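Glycosyl hydrolase family 88 (Pedobacter heparinus, PDB 3WIW) hydrolyses unsaturated glucuronyl saccharides with specificity for heparin, using an alpha6/alpha6-barrel fold. Local coordinates at residues Gln248-Thr256 / Phe267-Ile278; Pro282-Trp292 / Arg299-Ala309. All blocks are in the same frame, centred on the assembly; numbering follows the deposited sequence.

Contact 1: residues Gln248-Thr256 / Phe267-Ile278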
loop_
_atom_site.group_PDB
_atom_site.type_symbol
_atom_site.label_atom_id
_atom_site.label_comp_id
_atom_site.label_asym_id
_atom_site.label_seq_id
_atom_site.Cartn_x
_atom_site.Cartn_y
_atom_site.Cartn_z
ATOM N N GLN A 248 8.903 -4.968 -4.161
ATOM C CA GLN A 248 8.377 -6.062 -4.979
ATOM C C GLN A 248 6.858 -6.139 -4.796
ATOM O O GLN A 248 6.125 -6.345 -5.781
ATOM C CB GLN A 248 9.004 -7.412 -4.609
ATOM C CG GLN A 248 10.537 -7.447 -4.554
ATOM C CD GLN A 248 11.194 -6.772 -5.765
ATOM O OE1 GLN A 248 11.119 -7.256 -6.902
ATOM N NE2 GLN A 248 11.866 -5.655 -5.515
ATOM N N ALA A 249 6.403 -5.961 -3.552
ATOM C CA ALA A 249 4.981 -5.979 -3.216
ATOM C C ALA A 249 4.236 -4.839 -3.923
ATOM O O ALA A 249 3.170 -5.074 -4.500
ATOM C CB ALA A 249 4.785 -5.863 -1.722
ATOM N N TRP A 250 4.780 -3.622 -3.905
ATOM C CA TRP A 250 4.111 -2.503 -4.594
ATOM C C TRP A 250 3.976 -2.808 -6.085
ATOM O O TRP A 250 2.976 -2.453 -6.700
ATOM C CB TRP A 250 4.922 -1.234 -4.468
ATOM C CG TRP A 250 5.093 -0.583 -3.125
ATOM C CD1 TRP A 250 6.226 0.101 -2.735
ATOM C CD2 TRP A 250 4.131 -0.397 -2.058
ATOM N NE1 TRP A 250 6.052 0.639 -1.490
ATOM C CE2 TRP A 250 4.771 0.375 -1.057
ATOM C CE3 TRP A 250 2.810 -0.834 -1.829
ATOM C CZ2 TRP A 250 4.127 0.774 0.134
ATOM C CZ3 TRP A 250 2.167 -0.448 -0.627
ATOM C CH2 TRP A 250 2.841 0.344 0.340
ATOM N N GLY A 251 4.982 -3.451 -6.693
ATOM C CA GLY A 251 4.903 -3.848 -8.092
ATOM C C GLY A 251 3.782 -4.844 -8.338
ATOM O O GLY A 251 2.961 -4.647 -9.244
ATOM N N LEU A 252 3.745 -5.911 -7.541
ATOM C CA LEU A 252 2.689 -6.911 -7.685
ATOM C C LEU A 252 1.305 -6.253 -7.577
ATOM O O LEU A 252 0.418 -6.465 -8.418
ATOM C CB LEU A 252 2.835 -7.984 -6.610
ATOM C CG LEU A 252 1.734 -9.039 -6.608
ATOM C CD1 LEU A 252 1.684 -9.829 -7.928
ATOM C CD2 LEU A 252 1.904 -9.979 -5.404
ATOM N N TYR A 253 1.120 -5.480 -6.514
ATOM C CA TYR A 253 -0.148 -4.819 -6.279
ATOM C C TYR A 253 -0.460 -3.838 -7.418
ATOM O O TYR A 253 -1.593 -3.783 -7.897
ATOM C CB TYR A 253 -0.078 -4.106 -4.946
ATOM C CG TYR A 253 -1.379 -3.627 -4.357
ATOM C CD1 TYR A 253 -2.107 -2.591 -4.955
ATOM C CD2 TYR A 253 -1.868 -4.171 -3.168
ATOM C CE1 TYR A 253 -3.272 -2.096 -4.378
ATOM C CE2 TYR A 253 -3.038 -3.693 -2.588
ATOM C CZ TYR A 253 -3.726 -2.645 -3.193
ATOM O OH TYR A 253 -4.860 -2.138 -2.602
ATOM N N GLY A 254 0.541 -3.049 -7.820
ATOM C CA GLY A 254 0.377 -2.025 -8.843
ATOM C C GLY A 254 -0.196 -2.622 -10.127
ATOM O O GLY A 254 -1.071 -2.004 -10.755
ATOM N N TYR A 255 0.279 -3.804 -10.529
ATOM C CA TYR A 255 -0.179 -4.410 -11.794
ATOM C C TYR A 255 -1.497 -5.150 -11.631
ATOM O O TYR A 255 -2.300 -5.151 -12.559
ATOM C CB TYR A 255 0.934 -5.237 -12.494
ATOM C CG TYR A 255 1.935 -4.250 -13.017
ATOM C CD1 TYR A 255 1.639 -3.507 -14.156
ATOM C CD2 TYR A 255 3.091 -3.936 -12.304
ATOM C CE1 TYR A 255 2.491 -2.528 -14.620
ATOM C CE2 TYR A 255 3.947 -2.948 -12.751
ATOM C CZ TYR A 255 3.632 -2.236 -13.903
ATOM O OH TYR A 255 4.483 -1.246 -14.314
ATOM N N THR A 256 -1.734 -5.734 -10.455
ATOM C CA THR A 256 -3.023 -6.343 -10.160
ATOM C C THR A 256 -4.125 -5.273 -10.198
ATOM O O THR A 256 -5.160 -5.442 -10.859
ATOM C CB THR A 256 -2.963 -7.067 -8.807
ATOM O OG1 THR A 256 -1.957 -8.089 -8.874
ATOM C CG2 THR A 256 -4.302 -7.679 -8.494
ATOM N N PHE A 267 -1.110 -6.065 -18.176
ATOM C CA PHE A 267 -0.901 -5.861 -16.753
ATOM C C PHE A 267 -1.112 -7.139 -15.937
ATOM O O PHE A 267 -0.368 -7.401 -14.997
ATOM C CB PHE A 267 -1.811 -4.749 -16.242
ATOM C CG PHE A 267 -1.525 -3.394 -16.830
ATOM C CD1 PHE A 267 -0.236 -3.009 -17.199
ATOM C CD2 PHE A 267 -2.565 -2.482 -16.997
ATOM C CE1 PHE A 267 -0.005 -1.721 -17.714
ATOM C CE2 PHE A 267 -2.338 -1.220 -17.528
ATOM C CZ PHE A 267 -1.060 -0.836 -17.876
ATOM N N ILE A 268 -2.129 -7.934 -16.267
ATOM C CA ILE A 268 -2.344 -9.177 -15.524
ATOM C C ILE A 268 -1.225 -10.185 -15.821
ATOM O O ILE A 268 -0.763 -10.906 -14.927
ATOM C CB ILE A 268 -3.765 -9.785 -15.734
ATOM C CG1 ILE A 268 -4.065 -10.849 -14.673
ATOM C CG2 ILE A 268 -3.928 -10.379 -17.117
ATOM C CD1 ILE A 268 -5.484 -11.407 -14.784
ATOM N N GLU A 269 -0.774 -10.226 -17.070
ATOM C CA GLU A 269 0.351 -11.091 -17.413
ATOM C C GLU A 269 1.568 -10.688 -16.593
ATOM O O GLU A 269 2.261 -11.531 -16.028
ATOM C CB GLU A 269 0.671 -11.004 -18.904
ATOM C CG GLU A 269 -0.434 -11.542 -19.810
ATOM C CD GLU A 269 -0.317 -11.071 -21.260
ATOM O OE1 GLU A 269 0.572 -10.240 -21.563
ATOM O OE2 GLU A 269 -1.118 -11.534 -22.098
ATOM N N HIS A 270 1.822 -9.388 -16.504
ATOM C CA HIS A 270 2.970 -8.913 -15.735
ATOM C C HIS A 270 2.801 -9.242 -14.251
ATOM O O HIS A 270 3.746 -9.714 -13.597
ATOM C CB HIS A 270 3.191 -7.430 -15.967
ATOM C CG HIS A 270 4.555 -6.958 -15.584
ATOM N ND1 HIS A 270 5.702 -7.411 -16.206
ATOM C CD2 HIS A 270 4.954 -6.064 -14.653
ATOM C CE1 HIS A 270 6.749 -6.810 -15.672
ATOM N NE2 HIS A 270 6.323 -6.001 -14.715
ATOM N N ALA A 271 1.595 -9.057 -13.728
ATOM C CA ALA A 271 1.304 -9.417 -12.349
ATOM C C ALA A 271 1.599 -10.892 -12.054
ATOM O O ALA A 271 2.167 -11.220 -10.999
ATOM C CB ALA A 271 -0.122 -9.062 -11.965
ATOM N N GLU A 272 1.230 -11.777 -12.976
ATOM C CA GLU A 272 1.491 -13.190 -12.754
ATOM C C GLU A 272 2.983 -13.502 -12.774
ATOM O O GLU A 272 3.435 -14.350 -12.005
ATOM C CB GLU A 272 0.721 -14.071 -13.747
ATOM C CG GLU A 272 -0.784 -14.037 -13.515
ATOM C CD GLU A 272 -1.474 -15.260 -14.086
ATOM O OE1 GLU A 272 -2.038 -15.138 -15.193
ATOM O OE2 GLU A 272 -1.432 -16.342 -13.434
ATOM N N HIS A 273 3.739 -12.828 -13.640
ATOM C CA HIS A 273 5.201 -13.018 -13.655
ATOM C C HIS A 273 5.826 -12.554 -12.339
ATOM O O HIS A 273 6.674 -13.250 -11.761
ATOM C CB HIS A 273 5.874 -12.292 -14.830
ATOM C CG HIS A 273 5.561 -12.874 -16.173
ATOM N ND1 HIS A 273 5.726 -14.212 -16.462
ATOM C CD2 HIS A 273 5.124 -12.293 -17.320
ATOM C CE1 HIS A 273 5.386 -14.434 -17.718
ATOM N NE2 HIS A 273 5.015 -13.286 -18.259
ATOM N N ILE A 274 5.396 -11.398 -11.849
ATOM C CA ILE A 274 5.862 -10.907 -10.562
ATOM C C ILE A 274 5.482 -11.884 -9.441
ATOM O O ILE A 274 6.317 -12.237 -8.603
ATOM C CB ILE A 274 5.307 -9.501 -10.260
ATOM C CG1 ILE A 274 5.856 -8.473 -11.259
ATOM C CG2 ILE A 274 5.671 -9.088 -8.818
ATOM C CD1 ILE A 274 5.103 -7.136 -11.181
ATOM N N ALA A 275 4.248 -12.378 -9.475
ATOM C CA ALA A 275 3.765 -13.266 -8.425
ATOM C C ALA A 275 4.629 -14.520 -8.356
ATOM O O ALA A 275 4.966 -14.997 -7.271
ATOM C CB ALA A 275 2.308 -13.641 -8.663
ATOM N N ALA A 276 4.987 -15.075 -9.506
ATOM C CA ALA A 276 5.855 -16.250 -9.538
ATOM C C ALA A 276 7.252 -15.961 -8.990
ATOM O O ALA A 276 7.793 -16.762 -8.226
ATOM C CB ALA A 276 5.925 -16.826 -10.959
ATOM N N PHE A 277 7.836 -14.827 -9.369
ATOM C CA PHE A 277 9.126 -14.420 -8.831
ATOM C C PHE A 277 9.091 -14.367 -7.296
ATOM O O PHE A 277 9.996 -14.880 -6.628
ATOM C CB PHE A 277 9.561 -13.067 -9.413
ATOM C CG PHE A 277 10.761 -12.473 -8.712
ATOM C CD1 PHE A 277 12.048 -12.989 -8.921
ATOM C CD2 PHE A 277 10.600 -11.432 -7.801
ATOM C CE1 PHE A 277 13.143 -12.455 -8.236
ATOM C CE2 PHE A 277 11.703 -10.900 -7.119
ATOM C CZ PHE A 277 12.967 -11.419 -7.339
ATOM N N ILE A 278 8.025 -13.793 -6.740
ATOM C CA ILE A 278 7.861 -13.664 -5.293
ATOM C C ILE A 278 7.576 -15.020 -4.627
ATOM O O ILE A 278 8.280 -15.430 -3.690
ATOM C CB ILE A 278 6.750 -12.644 -4.959
ATOM C CG1 ILE A 278 7.213 -11.226 -5.329
ATOM C CG2 ILE A 278 6.388 -12.727 -3.487
ATOM C CD1 ILE A 278 6.116 -10.160 -5.252
#
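The phenol ring of Tyr255 receives the imidazole of His270 edge-on over one face, while Phe267 lies at its rim. His270 CD2 stands 3.7 Å from Tyr255 CD2 with the ring planes at 80°, an edge-to-face (T-shaped) pair. Phe267 CD1 comes within 3.6 Å of Tyr255 CD1, near the tyrosine plane, the two rings being turned obliquely. This aromatic cluster lies at one end of an antiparallel helical hairpin of the alpha6/alpha6 barrel; the axes of the two segments run at 153° and approach to 8.2 Å. Packing is knobs-into-holes: Tyr255 fills the hollow among Phe267, His270, Ala271 and Ile274, and its hydroxyl bonds to Ala202 O on helix 192-208. Were Tyr255 reduced to an alanine, the His270 edge would probably lose the face it rests on, a gap would open beside Phe267 and Ala202 O would be left without its hydroxyl partner.

One turn back, Leu252 enters the next hollow, among Ala271, Ile274, Ala275 and Ile278. Its CD1 reaches to 3.4 Å from Ala271 O and 3.9 Å from Ala275 CB because chi1 (176°) swings CG away from the backbone N. Ile274 answers as a knob in the reverse direction: CG2 sits 3.8 Å from Leu252 CB, and CD1 rests on the side-chain-free backbone of Gly251. At the far end Gln248 OE1 lies obliquely 3.7 Å from Phe277 CE2, but the amide is held by Ser216 N at OE1 and by Trp244 O at NE2. Beside the methyl of Ala271, Thr256 OG1 donates to Leu252 O at 2.9 Å from above the carbonyl plane, and the same oxygen also accepts from Thr256 N.

Contact 2: residues Pro282-Trp292 / Arg299-Ala309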
loop_
_atom_site.group_PDB
_atom_site.type_symbol
_atom_site.label_atom_id
_atom_site.label_comp_id
_atom_site.label_asym_id
_atom_site.label_seq_id
_atom_site.Cartn_x
_atom_site.Cartn_y
_atom_site.Cartn_z
ATOM N N PRO A 282 13.753 -18.329 -3.743
ATOM C CA PRO A 282 14.522 -19.169 -2.817
ATOM C C PRO A 282 14.574 -18.547 -1.409
ATOM O O PRO A 282 14.681 -19.256 -0.413
ATOM C CB PRO A 282 15.916 -19.208 -3.469
ATOM C CG PRO A 282 15.632 -19.016 -4.937
ATOM C CD PRO A 282 14.518 -18.019 -4.969
ATOM N N ALA A 283 14.485 -17.227 -1.330
ATOM C CA ALA A 283 14.556 -16.548 -0.036
ATOM C C ALA A 283 13.194 -16.259 0.592
ATOM O O ALA A 283 13.123 -15.579 1.612
ATOM C CB ALA A 283 15.376 -15.270 -0.149
ATOM N N MET A 284 12.112 -16.738 -0.023
ATOM C CA MET A 284 10.791 -16.592 0.591
ATOM C C MET A 284 10.750 -17.530 1.804
ATOM O O MET A 284 10.941 -18.754 1.661
ATOM C CB MET A 284 9.698 -16.964 -0.396
ATOM C CG MET A 284 8.320 -16.986 0.243
ATOM S SD MET A 284 7.735 -15.409 0.916
ATOM C CE MET A 284 7.454 -14.502 -0.569
ATOM N N PRO A 285 10.549 -16.979 3.019
ATOM C CA PRO A 285 10.600 -17.871 4.190
ATOM C C PRO A 285 9.432 -18.844 4.251
ATOM O O PRO A 285 8.391 -18.612 3.617
ATOM C CB PRO A 285 10.529 -16.892 5.378
ATOM C CG PRO A 285 11.040 -15.578 4.812
ATOM C CD PRO A 285 10.464 -15.562 3.414
ATOM N N ALA A 286 9.595 -19.904 5.039
ATOM C CA ALA A 286 8.538 -20.893 5.197
ATOM C C ALA A 286 7.189 -20.297 5.616
ATOM O O ALA A 286 6.144 -20.780 5.182
ATOM C CB ALA A 286 8.953 -21.964 6.176
ATOM N N ASP A 287 7.207 -19.275 6.470
ATOM C CA ASP A 287 5.953 -18.703 6.970
ATOM C C ASP A 287 5.416 -17.591 6.063
ATOM O O ASP A 287 4.405 -16.980 6.385
ATOM C CB ASP A 287 6.088 -18.201 8.413
ATOM C CG ASP A 287 7.057 -17.044 8.567
ATOM O OD1 ASP A 287 7.465 -16.430 7.563
ATOM O OD2 ASP A 287 7.381 -16.729 9.727
ATOM N N LYS A 288 6.107 -17.320 4.953
ATOM C CA LYS A 288 5.656 -16.409 3.894
ATOM C C LYS A 288 5.644 -14.930 4.266
ATOM O O LYS A 288 5.049 -14.133 3.551
ATOM C CB LYS A 288 4.309 -16.866 3.313
ATOM C CG LYS A 288 4.428 -18.257 2.703
ATOM C CD LYS A 288 3.122 -18.788 2.170
ATOM C CE LYS A 288 3.349 -20.097 1.465
ATOM N NZ LYS A 288 3.837 -21.099 2.454
ATOM N N ILE A 289 6.345 -14.550 5.337
ATOM C CA ILE A 289 6.546 -13.139 5.627
ATOM C C ILE A 289 7.931 -12.758 5.106
ATOM O O ILE A 289 8.932 -13.268 5.604
ATOM C CB ILE A 289 6.444 -12.824 7.122
ATOM C CG1 ILE A 289 5.208 -13.475 7.742
ATOM C CG2 ILE A 289 6.484 -11.298 7.322
ATOM C CD1 ILE A 289 3.886 -13.120 7.029
ATOM N N PRO A 290 7.992 -11.940 4.052
ATOM C CA PRO A 290 9.311 -11.754 3.418
ATOM C C PRO A 290 10.388 -11.161 4.317
ATOM O O PRO A 290 10.104 -10.398 5.240
ATOM C CB PRO A 290 9.018 -10.760 2.272
ATOM C CG PRO A 290 7.555 -10.977 1.969
ATOM C CD PRO A 290 6.920 -11.242 3.313
ATOM N N LEU A 291 11.639 -11.528 4.047
ATOM C CA LEU A 291 12.767 -10.738 4.540
ATOM C C LEU A 291 12.631 -9.309 4.026
ATOM O O LEU A 291 12.034 -9.069 2.984
ATOM C CB LEU A 291 14.051 -11.339 4.005
ATOM C CG LEU A 291 14.209 -12.856 4.181
ATOM C CD1 LEU A 291 15.559 -13.307 3.574
ATOM C CD2 LEU A 291 14.031 -13.275 5.646
ATOM N N TRP A 292 13.225 -8.344 4.717
ATOM C CA TRP A 292 13.013 -6.965 4.300
ATOM C C TRP A 292 13.554 -6.702 2.881
ATOM O O TRP A 292 13.050 -5.837 2.158
ATOM C CB TRP A 292 13.625 -6.003 5.328
ATOM C CG TRP A 292 15.115 -6.033 5.305
ATOM C CD1 TRP A 292 15.933 -6.946 5.938
ATOM C CD2 TRP A 292 15.981 -5.155 4.587
ATOM N NE1 TRP A 292 17.259 -6.683 5.621
ATOM C CE2 TRP A 292 17.308 -5.583 4.797
ATOM C CE3 TRP A 292 15.753 -4.044 3.763
ATOM C CZ2 TRP A 292 18.410 -4.908 4.234
ATOM C CZ3 TRP A 292 16.849 -3.375 3.202
ATOM C CH2 TRP A 292 18.153 -3.822 3.435
ATOM N N ARG A 299 19.578 -15.187 5.767
ATOM C CA ARG A 299 18.140 -15.444 5.654
ATOM C C ARG A 299 17.491 -15.845 6.965
ATOM O O ARG A 299 16.344 -15.497 7.225
ATOM C CB ARG A 299 17.884 -16.521 4.611
ATOM C CG ARG A 299 18.266 -16.074 3.226
ATOM C CD ARG A 299 18.051 -17.176 2.244
ATOM N NE ARG A 299 18.305 -16.724 0.886
ATOM C CZ ARG A 299 18.421 -17.524 -0.165
ATOM N NH1 ARG A 299 18.640 -16.988 -1.361
ATOM N NH2 ARG A 299 18.287 -18.844 -0.030
ATOM N N ASP A 300 18.219 -16.576 7.797
ATOM C CA ASP A 300 17.647 -17.035 9.055
ATOM C C ASP A 300 17.380 -15.929 10.059
ATOM O O ASP A 300 16.410 -16.007 10.821
ATOM C CB ASP A 300 18.554 -18.068 9.728
ATOM C CG ASP A 300 18.529 -19.421 9.046
ATOM O OD1 ASP A 300 17.536 -19.738 8.359
ATOM O OD2 ASP A 300 19.504 -20.184 9.230
ATOM N N ARG A 301 18.227 -14.899 10.072
ATOM C CA ARG A 301 18.143 -13.859 11.095
ATOM C C ARG A 301 17.765 -12.474 10.577
ATOM O O ARG A 301 17.624 -11.532 11.358
ATOM C CB ARG A 301 19.450 -13.767 11.869
ATOM C CG ARG A 301 19.691 -14.977 12.782
ATOM C CD ARG A 301 20.929 -14.803 13.658
ATOM N NE ARG A 301 20.867 -13.580 14.466
ATOM C CZ ARG A 301 21.918 -13.061 15.096
ATOM N NH1 ARG A 301 21.794 -11.960 15.824
ATOM N NH2 ARG A 301 23.097 -13.657 15.003
ATOM N N SER A 302 17.598 -12.329 9.270
ATOM C CA SER A 302 17.247 -11.034 8.697
ATOM C C SER A 302 15.863 -10.581 9.196
ATOM O O SER A 302 14.924 -11.388 9.241
ATOM C CB SER A 302 17.244 -11.178 7.187
ATOM O OG SER A 302 16.737 -10.014 6.593
ATOM N N PRO A 303 15.715 -9.287 9.560
ATOM C CA PRO A 303 14.376 -8.790 9.928
ATOM C C PRO A 303 13.343 -9.026 8.829
ATOM O O PRO A 303 13.618 -8.818 7.631
ATOM C CB PRO A 303 14.603 -7.291 10.119
ATOM C CG PRO A 303 16.042 -7.200 10.510
ATOM C CD PRO A 303 16.749 -8.259 9.715
ATOM N N ARG A 304 12.153 -9.468 9.237
ATOM C CA ARG A 304 11.009 -9.619 8.318
ATOM C C ARG A 304 10.279 -8.298 8.134
ATOM O O ARG A 304 10.407 -7.381 8.954
ATOM C CB ARG A 304 10.008 -10.629 8.888
ATOM C CG ARG A 304 10.653 -11.947 9.269
ATOM C CD ARG A 304 11.409 -12.588 8.088
ATOM N NE ARG A 304 11.731 -13.967 8.428
ATOM C CZ ARG A 304 10.856 -14.980 8.389
ATOM N NH1 ARG A 304 11.205 -16.197 8.827
ATOM N NH2 ARG A 304 9.618 -14.776 7.953
ATOM N N ASP A 305 9.496 -8.202 7.073
ATOM C CA ASP A 305 8.723 -6.986 6.862
ATOM C C ASP A 305 7.258 -7.352 6.664
ATOM O O ASP A 305 6.809 -7.691 5.530
ATOM C CB ASP A 305 9.269 -6.210 5.653
ATOM C CG ASP A 305 8.522 -4.913 5.408
ATOM O OD1 ASP A 305 7.844 -4.418 6.357
ATOM O OD2 ASP A 305 8.609 -4.372 4.276
ATOM N N ALA A 306 6.502 -7.259 7.757
ATOM C CA ALA A 306 5.084 -7.588 7.717
ATOM C C ALA A 306 4.331 -6.727 6.697
ATOM O O ALA A 306 3.388 -7.212 6.080
ATOM C CB ALA A 306 4.447 -7.447 9.087
ATOM N N SER A 307 4.719 -5.458 6.507
ATOM C CA SER A 307 3.995 -4.584 5.583
ATOM C C SER A 307 4.055 -5.156 4.169
ATOM O O SER A 307 3.046 -5.172 3.455
ATOM C CB SER A 307 4.538 -3.153 5.646
ATOM O OG SER A 307 5.825 -3.029 5.072
ATOM N N ALA A 308 5.222 -5.655 3.759
ATOM C CA ALA A 308 5.347 -6.289 2.446
ATOM C C ALA A 308 4.419 -7.503 2.351
ATOM O O ALA A 308 3.784 -7.725 1.307
ATOM C CB ALA A 308 6.794 -6.683 2.164
ATOM N N ALA A 309 4.392 -8.335 3.403
ATOM C CA ALA A 309 3.506 -9.507 3.424
ATOM C C ALA A 309 2.053 -9.082 3.248
ATOM O O ALA A 309 1.320 -9.733 2.505
ATOM C CB ALA A 309 3.652 -10.281 4.708
HETATM O O HOH W 1 9.750 -18.902 8.442
HETATM O O HOH W 2 10.698 -4.358 2.647
HETATM O O HOH W 3 19.225 -8.557 6.775
#
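Arg304 and Asp287 reach for each other from opposite directions, and their flat ends meet with the guanidinium and carboxylate planes 64° apart. Arg304 NH2 points its N-H, within the guanidinium plane, at the syn lone pair of Asp287 OD1, 2.7 Å away, in a hydrogen bond of 159° at the hydrogen that is part of a salt bridge. Pro285 CB lies over one face of the Arg304 guanidinium, 3.5 Å from Arg304 NH2, and a water at the edge joins Arg304 NH1 to Asp287 N. A bend in the arginine chain (chi2 -56°) turns the group back toward the 285-288 type I turn, where NH2 also makes a weak bond to Ile289 O. Asp287 OD1 has a second donor, Ile289 N, which meets it from above the carboxylate plane and closes an Asx turn.

Leu291 wedges between two arginines: CD2 lies 3.6 Å from Arg304 CD, whereas CD1 packs at about a right angle against the aliphatic part of Arg299. The extended Arg299 lays a guanidinium face over Ala283, whose CB is 3.4 Å from Arg299 NE. On the backbone, a single beta bridge pairs Leu291 with Arg304, through Asp305 N to Pro290 O (2.9 Å) and Trp292 N to Pro303 O (3.0 Å). Trp292 turns its indole edge to Pro303 O, and a water connects NE1 with Ser302 OG.

Asp305 then N-caps helix 306-322: OD1 accepts from Ser307 OG and, weakly, from Ser307 N, while OD2 salt-bridges Arg246, a predicted substrate-binding residue. One carboxylate, Asp287, thus pairs with the charge of Arg304 within the loop; the other, Asp305, caps the helix and probably helps to orient Arg246.

Overall arrangement
Contact 1 closes before contact 2 opens along the chain, and the loop of contact 2 carries the polypeptide from helix 265-279 to helix 306-322. Their centres lie about 18 Å apart, yet they touch, for example through Ile278 O and Met284 CE at 3.4 Å and through Ala249 CB and Ala308 O at 3.7 Å. Both border the predicted substrate site: contact 1 contains Trp250, and in contact 2 the side chain of Asp305 comes about 3 Å from that of Arg246. The side chains of Gln248 and Trp292 approach that of Thr234 to about 8 and 7 Å. A bound HEPES buffer molecule lies about 11 Å from the Asp305 side chain.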